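Local coordinates for protein triosephosphate isomerase (Trichomonas vaginalis, PDB 4O4V) that probably interconverts D-glyceraldehyde 3-phosphate and dihydroxyacetone phosphate, a step shared by glycolysis and gluconeogenesis, as a homodimer of TIM barrels, at residues 7-12 against 92-97; 114-119 against 159-164. One frame throughout, in Å; residues are numbered along the deposited sequence.

From the N terminus, the chain runs through strand 5-9 into interaction 1, which pairs the end of that strand and the loop just after it with the turn and first residues of helix 95-99 that follow strand 89-92. It closes a loop of 79 residues that includes strands 37-41 and 59-62, and so spans the mouth of the barrel. Helix 95-99 leads on to helix 105-117, where interaction 2 begins. That contact encloses 39 residues, among them strand 121-126, and sets the end of the helix against the start of strand 161-165. The two contacts follow in series without nesting or crossing; the centres of interaction 1 and interaction 2 are about 16 Å apart.

Interaction 1: residues 7-12 against 92-97; sequences GGNWKA and LGHSER
K11 and E96 meet in a salt bridge: NZ of K11 reaches OE2 of E96 at 2.8 Å, on that oxygen's syn lone pair. The lysine chain, extended beyond CG, runs roughly perpendicular to the glutamate, with K11 CD 3.5 Å from E96 OE1. E96 OE1 is itself hydrogen-bonded to T74 OG1 of the second subunit, so each carboxylate oxygen has a partner. H94 sits at the N-cap of helix 95-99, where its ND1 accepts from E96 N at 3.1 Å in a nearly straight bond (169°). With CG anti to the backbone N (chi1 -167°), the ring extends toward N9 and K11, and H94 NE2 lies 4.2 Å from K11 CE. A water in the ring plane, 2.9 Å from H94 NE2, joins it to N9 ND2, which donates to the water and is also hydrogen-bonded to T74 OG1 of the second subunit. N9 OD1 takes the K11 backbone N from above the carbonyl plane, forming an Asx turn. This turn accompanies a positive phi at K11 (58°), uncommon outside glycine. The grouping of N9, K11 and H94 at the C-terminal ends of the strands, with E166 against H94, is consistent with the active site of this family. The chemistry implies that the second subunit probably helps to place the lysine, since T74 binds the other oxygen of its carboxylate partner, while the capping bond restrains rotation of the H94 ring.

Interaction 2: residues 114-119 against 159-164; sequences FALENG and DDVVIA
The flat groups lie on the side of the helix away from where L116 meets D160 and V161: one face of the F114 ring carries ND2 of N118, 3.3 Å above the plane of that ring and displaced toward its rim. The same ND2 donates to F114 O at 2.9 Å (166°), and that oxygen lies nearly in the amide plane of N118. The contact itself rests on L116, whose two methyls divide the work. CD2 packs 3.7 Å from D160 O and 3.8 Å from D160 CB, the two side chains lying alongside and running opposite ways. CD1 meets CG2 of V161 at 4.0 Å, the leucine standing nearly square to the valine. With CG of L116 anti to its carbonyl carbon (chi1 -70°), the isobutyl group leans from the helix toward the strand. I122, I153 and P154 also touch it. The helix ends just beyond in a Schellman motif, with G119 as the C-prime residue. In the TIM barrel, this joins the outer helix 105-117 to the N-terminal end of strand 161-165. L116 is thus wedged among strand and loop residues, and the join rests on van der Waals packing, one methyl on a valine and the other on the D160 backbone carbonyl and CB, with no directional bond between the segments.

Interaction 1: residues 7-12 against 92-97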
ATOM      1  N   GLY A   7      19.134  -3.941  -7.968  1.00  6.95           N
ATOM      2  CA  GLY A   7      17.959  -3.234  -7.471  1.00  7.25           C
ATOM      3  C   GLY A   7      18.186  -2.765  -6.068  1.00  7.18           C
ATOM      4  O   GLY A   7      18.605  -3.550  -5.206  1.00  9.27           O
ATOM      5  N   GLY A   8      17.959  -1.503  -5.799  1.00  7.25           N
ATOM      6  CA  GLY A   8      17.980  -0.964  -4.450  1.00  7.76           C
ATOM      7  C   GLY A   8      16.588  -0.926  -3.868  1.00  8.22           C
ATOM      8  O   GLY A   8      15.793  -0.056  -4.280  1.00 10.55           O
ATOM      9  N   ASN A   9      16.276  -1.756  -2.895  1.00  7.24           N
ATOM     10  CA  ASN A   9      14.956  -1.762  -2.261  1.00  6.73           C
ATOM     11  C   ASN A   9      15.019  -0.922  -0.992  1.00  6.24           C
ATOM     12  O   ASN A   9      15.528  -1.374   0.032  1.00  7.28           O
ATOM     13  CB  ASN A   9      14.559  -3.197  -1.938  1.00  7.95           C
ATOM     14  CG  ASN A   9      13.202  -3.294  -1.298  1.00  7.12           C
ATOM     15  OD1 ASN A   9      12.433  -2.318  -1.275  1.00  7.53           O
ATOM     16  ND2 ASN A   9      12.866  -4.468  -0.816  1.00  7.72           N
ATOM     17  N   TRP A  10      14.499   0.294  -1.053  1.00  6.68           N
ATOM     18  CA  TRP A  10      14.452   1.155   0.132  1.00  6.81           C
ATOM     19  C   TRP A  10      13.541   0.613   1.215  1.00  6.93           C
ATOM     20  O   TRP A  10      13.650   1.050   2.362  1.00  8.21           O
ATOM     21  CB  TRP A  10      13.978   2.551  -0.232  1.00  7.09           C
ATOM     22  CG  TRP A  10      14.922   3.345  -1.085  1.00  7.78           C
ATOM     23  CD1 TRP A  10      16.068   2.934  -1.703  1.00  8.50           C
ATOM     24  CD2 TRP A  10      14.744   4.720  -1.433  1.00  8.18           C
ATOM     25  NE1 TRP A  10      16.614   3.987  -2.428  1.00  9.31           N
ATOM     26  CE2 TRP A  10      15.821   5.092  -2.262  1.00  9.78           C
ATOM     27  CE3 TRP A  10      13.780   5.683  -1.102  1.00  9.03           C
ATOM     28  CZ2 TRP A  10      15.954   6.391  -2.790  1.00 11.16           C
ATOM     29  CZ3 TRP A  10      13.916   6.971  -1.635  1.00 10.21           C
ATOM     30  CH2 TRP A  10      14.995   7.306  -2.455  1.00 11.13           C
ATOM     31  N   LYS A  11      12.638  -0.297   0.877  1.00  6.51           N
ATOM     32  CA  LYS A  11      11.623  -0.808   1.795  1.00  6.85           C
ATOM     33  C   LYS A  11      10.800   0.373   2.285  1.00  6.89           C
ATOM     34  O   LYS A  11      10.533   1.301   1.514  1.00  7.23           O
ATOM     35  CB  LYS A  11      12.189  -1.683   2.916  1.00  6.90           C
ATOM     36  CG  LYS A  11      13.099  -2.810   2.382  1.00  7.29           C
ATOM     37  CD  LYS A  11      13.546  -3.754   3.467  1.00  8.37           C
ATOM     38  CE  LYS A  11      14.425  -4.853   2.913  1.00  8.88           C
ATOM     39  NZ  LYS A  11      14.712  -5.851   3.971  1.00 10.12           N
ATOM     40  N   ALA A  12      10.349   0.379   3.527  1.00  6.77           N
ATOM     41  CA  ALA A  12       9.534   1.482   4.062  1.00  7.30           C
ATOM     42  C   ALA A  12      10.447   2.539   4.676  1.00  7.52           C
ATOM     43  O   ALA A  12      10.467   2.752   5.887  1.00  8.09           O
ATOM     44  CB  ALA A  12       8.505   0.982   5.056  1.00  7.55           C
ATOM     45  N   LEU A  92       7.658  -7.829  -6.666  1.00  6.68           N
ATOM     46  CA  LEU A  92       6.529  -8.667  -6.256  1.00  6.81           C
ATOM     47  C   LEU A  92       7.009  -9.781  -5.369  1.00  7.55           C
ATOM     48  O   LEU A  92       8.066 -10.364  -5.614  1.00  7.44           O
ATOM     49  CB  LEU A  92       5.836  -9.294  -7.487  1.00  7.37           C
ATOM     50  CG  LEU A  92       5.102  -8.341  -8.421  1.00  8.46           C
ATOM     51  CD1 LEU A  92       4.538  -9.119  -9.596  1.00  9.99           C
ATOM     52  CD2 LEU A  92       4.011  -7.621  -7.677  1.00 10.31           C
ATOM     53  N   GLY A  93       6.199 -10.128  -4.379  1.00  6.97           N
ATOM     54  CA  GLY A  93       6.448 -11.323  -3.589  1.00  7.31           C
ATOM     55  C   GLY A  93       7.602 -11.244  -2.609  1.00  6.97           C
ATOM     56  O   GLY A  93       8.106 -12.263  -2.143  1.00  7.40           O
ATOM     57  N   HIS A  94       8.010 -10.044  -2.245  1.00  6.95           N
ATOM     58  CA  HIS A  94       9.056  -9.881  -1.248  1.00  7.17           C
ATOM     59  C   HIS A  94       8.667 -10.628   0.014  1.00  7.02           C
ATOM     60  O   HIS A  94       7.485 -10.652   0.411  1.00  7.43           O
ATOM     61  CB  HIS A  94       9.253  -8.398  -0.942  1.00  7.07           C
ATOM     62  CG  HIS A  94      10.492  -8.125  -0.185  1.00  7.42           C
ATOM     63  ND1 HIS A  94      10.597  -8.268   1.175  1.00  8.11           N
ATOM     64  CD2 HIS A  94      11.713  -7.774  -0.633  1.00  8.02           C
ATOM     65  CE1 HIS A  94      11.847  -8.041   1.521  1.00  7.93           C
ATOM     66  NE2 HIS A  94      12.531  -7.704   0.444  1.00  8.44           N
ATOM     67  N   SER A  95       9.648 -11.234   0.656  1.00  7.43           N
ATOM     68  CA  SER A  95       9.412 -11.985   1.887  1.00  7.54           C
ATOM     69  C   SER A  95       8.583 -11.220   2.920  1.00  7.61           C
ATOM     70  O   SER A  95       7.793 -11.831   3.640  1.00  8.25           O
ATOM     71  CB  SER A  95      10.738 -12.436   2.504  1.00  9.40           C
ATOM     72  OG  SER A  95      11.549 -11.360   2.916  1.00 11.18           O
ATOM     73  N   GLU A  96       8.803  -9.914   3.051  1.00  7.54           N
ATOM     74  CA  GLU A  96       8.057  -9.144   4.034  1.00  8.01           C
ATOM     75  C   GLU A  96       6.574  -9.112   3.712  1.00  8.00           C
ATOM     76  O   GLU A  96       5.742  -9.113   4.629  1.00  9.20           O
ATOM     77  CB  GLU A  96       8.693  -7.746   4.138  1.00  8.24           C
ATOM     78  CG  GLU A  96      10.090  -7.805   4.754  1.00  8.52           C
ATOM     79  CD  GLU A  96      11.020  -6.697   4.365  1.00  8.67           C
ATOM     80  OE1 GLU A  96      10.617  -5.691   3.743  1.00  8.51           O
ATOM     81  OE2 GLU A  96      12.234  -6.829   4.710  1.00  9.94           O
ATOM     82  N   ARG A  97       6.229  -9.056   2.438  1.00  7.72           N
ATOM     83  CA  ARG A  97       4.835  -9.090   2.044  1.00  8.69           C
ATOM     84  C   ARG A  97       4.209 -10.480   2.143  1.00  8.04           C
ATOM     85  O   ARG A  97       3.043 -10.613   2.524  1.00  9.50           O
ATOM     86  CB  ARG A  97       4.619  -8.481   0.672  1.00  8.54           C
ATOM     87  CG  ARG A  97       5.106  -7.044   0.606  1.00  8.33           C
ATOM     88  CD  ARG A  97       4.383  -6.210  -0.433  1.00  8.51           C
ATOM     89  NE  ARG A  97       2.953  -6.067  -0.155  1.00  8.80           N
ATOM     90  CZ  ARG A  97       2.435  -5.220   0.727  1.00  9.49           C
ATOM     91  NH1 ARG A  97       3.206  -4.388   1.396  1.00  9.26           N
ATOM     92  NH2 ARG A  97       1.120  -5.197   0.916  1.00 10.40           N
TER
HETATM   93  O   HOH W   1      15.123  -6.526  -0.323  1.00 12.71           O

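Interaction 2: residues 114-119 against 159-164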
ATOM      1  N   PHE A 114      -0.848  -9.746 -14.315  1.00  9.69           N
ATOM      2  CA  PHE A 114      -1.461  -8.449 -14.573  1.00 10.15           C
ATOM      3  C   PHE A 114      -0.406  -7.392 -14.859  1.00  8.86           C
ATOM      4  O   PHE A 114      -0.542  -6.617 -15.811  1.00 10.21           O
ATOM      5  CB  PHE A 114      -2.351  -8.028 -13.408  1.00 10.25           C
ATOM      6  CG  PHE A 114      -3.073  -6.755 -13.664  1.00 10.18           C
ATOM      7  CD1 PHE A 114      -4.141  -6.733 -14.499  1.00 12.28           C
ATOM      8  CD2 PHE A 114      -2.653  -5.560 -13.074  1.00 10.84           C
ATOM      9  CE1 PHE A 114      -4.794  -5.547 -14.780  1.00 13.15           C
ATOM     10  CE2 PHE A 114      -3.313  -4.394 -13.348  1.00 12.79           C
ATOM     11  CZ  PHE A 114      -4.366  -4.392 -14.198  1.00 14.31           C
ATOM     12  N   ALA A 115       0.670  -7.381 -14.077  1.00  8.98           N
ATOM     13  CA  ALA A 115       1.728  -6.390 -14.295  1.00  8.67           C
ATOM     14  C   ALA A 115       2.361  -6.563 -15.691  1.00  8.41           C
ATOM     15  O   ALA A 115       2.497  -5.593 -16.459  1.00  9.64           O
ATOM     16  CB  ALA A 115       2.770  -6.486 -13.215  1.00  8.82           C
ATOM     17  N   LEU A 116       2.734  -7.796 -16.020  1.00  8.74           N
ATOM     18  CA  LEU A 116       3.412  -8.071 -17.297  1.00  9.01           C
ATOM     19  C   LEU A 116       2.503  -7.786 -18.475  1.00  9.93           C
ATOM     20  O   LEU A 116       2.946  -7.176 -19.470  1.00 11.97           O
ATOM     21  CB  LEU A 116       3.930  -9.499 -17.333  1.00  8.87           C
ATOM     22  CG  LEU A 116       5.106  -9.757 -16.397  1.00  8.94           C
ATOM     23  CD1 LEU A 116       5.296 -11.231 -16.188  1.00  9.32           C
ATOM     24  CD2 LEU A 116       6.386  -9.088 -16.885  1.00  9.49           C
ATOM     25  N   GLU A 117       1.230  -8.182 -18.396  1.00 10.24           N
ATOM     26  CA  GLU A 117       0.365  -7.971 -19.543  1.00 11.87           C
ATOM     27  C   GLU A 117       0.053  -6.503 -19.731  1.00 12.77           C
ATOM     28  O   GLU A 117      -0.372  -6.103 -20.827  1.00 15.24           O
ATOM     29  CB  GLU A 117      -0.866  -8.891 -19.490  1.00 15.99           C
ATOM     30  CG  GLU A 117      -1.872  -8.479 -18.550  1.00 14.95           C
ATOM     31  CD  GLU A 117      -2.884  -9.581 -18.191  1.00 17.79           C
ATOM     32  OE1 GLU A 117      -2.796 -10.728 -18.682  1.00 16.93           O
ATOM     33  OE2 GLU A 117      -3.769  -9.279 -17.376  1.00 21.10           O
ATOM     34  N   ASN A 118       0.298  -5.671 -18.724  1.00 11.81           N
ATOM     35  CA  ASN A 118       0.099  -4.223 -18.805  1.00 13.78           C
ATOM     36  C   ASN A 118       1.401  -3.441 -18.956  1.00 13.85           C
ATOM     37  O   ASN A 118       1.444  -2.244 -18.710  1.00 18.06           O
ATOM     38  CB  ASN A 118      -0.705  -3.732 -17.594  1.00 14.19           C
ATOM     39  CG  ASN A 118      -2.165  -4.065 -17.711  1.00 15.41           C
ATOM     40  OD1 ASN A 118      -2.930  -3.267 -18.275  1.00 21.37           O
ATOM     41  ND2 ASN A 118      -2.579  -5.228 -17.249  1.00 13.42           N
ATOM     42  N   GLY A 119       2.460  -4.125 -19.362  1.00 13.86           N
ATOM     43  CA  GLY A 119       3.692  -3.473 -19.774  1.00 16.31           C
ATOM     44  C   GLY A 119       4.699  -3.136 -18.686  1.00 14.92           C
ATOM     45  O   GLY A 119       5.606  -2.354 -18.937  1.00 18.26           O
ATOM     46  N   ASP A 159      11.554 -11.603 -21.120  1.00 11.87           N
ATOM     47  CA  ASP A 159      12.519 -10.511 -21.160  1.00 12.50           C
ATOM     48  C   ASP A 159      12.273  -9.487 -20.070  1.00 12.08           C
ATOM     49  O   ASP A 159      13.187  -8.748 -19.726  1.00 14.13           O
ATOM     50  CB  ASP A 159      12.504  -9.762 -22.517  1.00 16.04           C
ATOM     51  CG  ASP A 159      13.043 -10.565 -23.669  1.00 21.96           C
ATOM     52  OD1 ASP A 159      13.879 -11.459 -23.476  1.00 22.07           O
ATOM     53  OD2 ASP A 159      12.641 -10.250 -24.805  1.00 28.64           O
ATOM     54  N   ASP A 160      11.069  -9.477 -19.499  1.00 10.28           N
ATOM     55  CA  ASP A 160      10.633  -8.493 -18.509  1.00  9.73           C
ATOM     56  C   ASP A 160      10.531  -9.065 -17.100  1.00  9.40           C
ATOM     57  O   ASP A 160       9.938  -8.432 -16.232  1.00  9.93           O
ATOM     58  CB  ASP A 160       9.307  -7.922 -18.986  1.00 11.81           C
ATOM     59  CG  ASP A 160       9.458  -7.024 -20.198  1.00 13.98           C
ATOM     60  OD1 ASP A 160      10.582  -6.661 -20.593  1.00 16.19           O
ATOM     61  OD2 ASP A 160       8.411  -6.673 -20.757  1.00 18.35           O
ATOM     62  N   VAL A 161      11.145 -10.220 -16.869  1.00  9.54           N
ATOM     63  CA  VAL A 161      11.159 -10.886 -15.586  1.00  8.82           C
ATOM     64  C   VAL A 161      12.571 -10.994 -15.044  1.00  8.24           C
ATOM     65  O   VAL A 161      13.469 -11.460 -15.746  1.00  9.02           O
ATOM     66  CB  VAL A 161      10.554 -12.304 -15.691  1.00 10.14           C
ATOM     67  CG1 VAL A 161      10.638 -13.083 -14.387  1.00 11.12           C
ATOM     68  CG2 VAL A 161       9.119 -12.232 -16.162  1.00 11.49           C
ATOM     69  N   VAL A 162      12.751 -10.594 -13.791  1.00  7.96           N
ATOM     70  CA  VAL A 162      13.953 -10.842 -13.007  1.00  6.74           C
ATOM     71  C   VAL A 162      13.506 -11.596 -11.759  1.00  6.95           C
ATOM     72  O   VAL A 162      12.427 -11.287 -11.231  1.00  7.90           O
ATOM     73  CB  VAL A 162      14.623  -9.494 -12.638  1.00  7.99           C
ATOM     74  CG1 VAL A 162      15.757  -9.659 -11.653  1.00  9.51           C
ATOM     75  CG2 VAL A 162      15.096  -8.773 -13.902  1.00  8.97           C
ATOM     76  N   ILE A 163      14.277 -12.569 -11.295  1.00  7.30           N
ATOM     77  CA  ILE A 163      13.922 -13.332 -10.093  1.00  6.51           C
ATOM     78  C   ILE A 163      14.930 -13.038  -9.005  1.00  7.14           C
ATOM     79  O   ILE A 163      16.125 -13.016  -9.283  1.00  8.42           O
ATOM     80  CB  ILE A 163      13.917 -14.849 -10.417  1.00  7.94           C
ATOM     81  CG1 ILE A 163      12.877 -15.165 -11.497  1.00  9.14           C
ATOM     82  CG2 ILE A 163      13.674 -15.657  -9.153  1.00  8.31           C
ATOM     83  CD1 ILE A 163      12.962 -16.557 -12.052  1.00  9.97           C
ATOM     84  N   ALA A 164      14.479 -12.805  -7.781  1.00  6.83           N
ATOM     85  CA  ALA A 164      15.364 -12.602  -6.637  1.00  6.41           C
ATOM     86  C   ALA A 164      15.193 -13.724  -5.628  1.00  6.89           C
ATOM     87  O   ALA A 164      14.059 -14.036  -5.216  1.00  8.81           O
ATOM     88  CB  ALA A 164      15.110 -11.263  -5.985  1.00  7.81           C
TER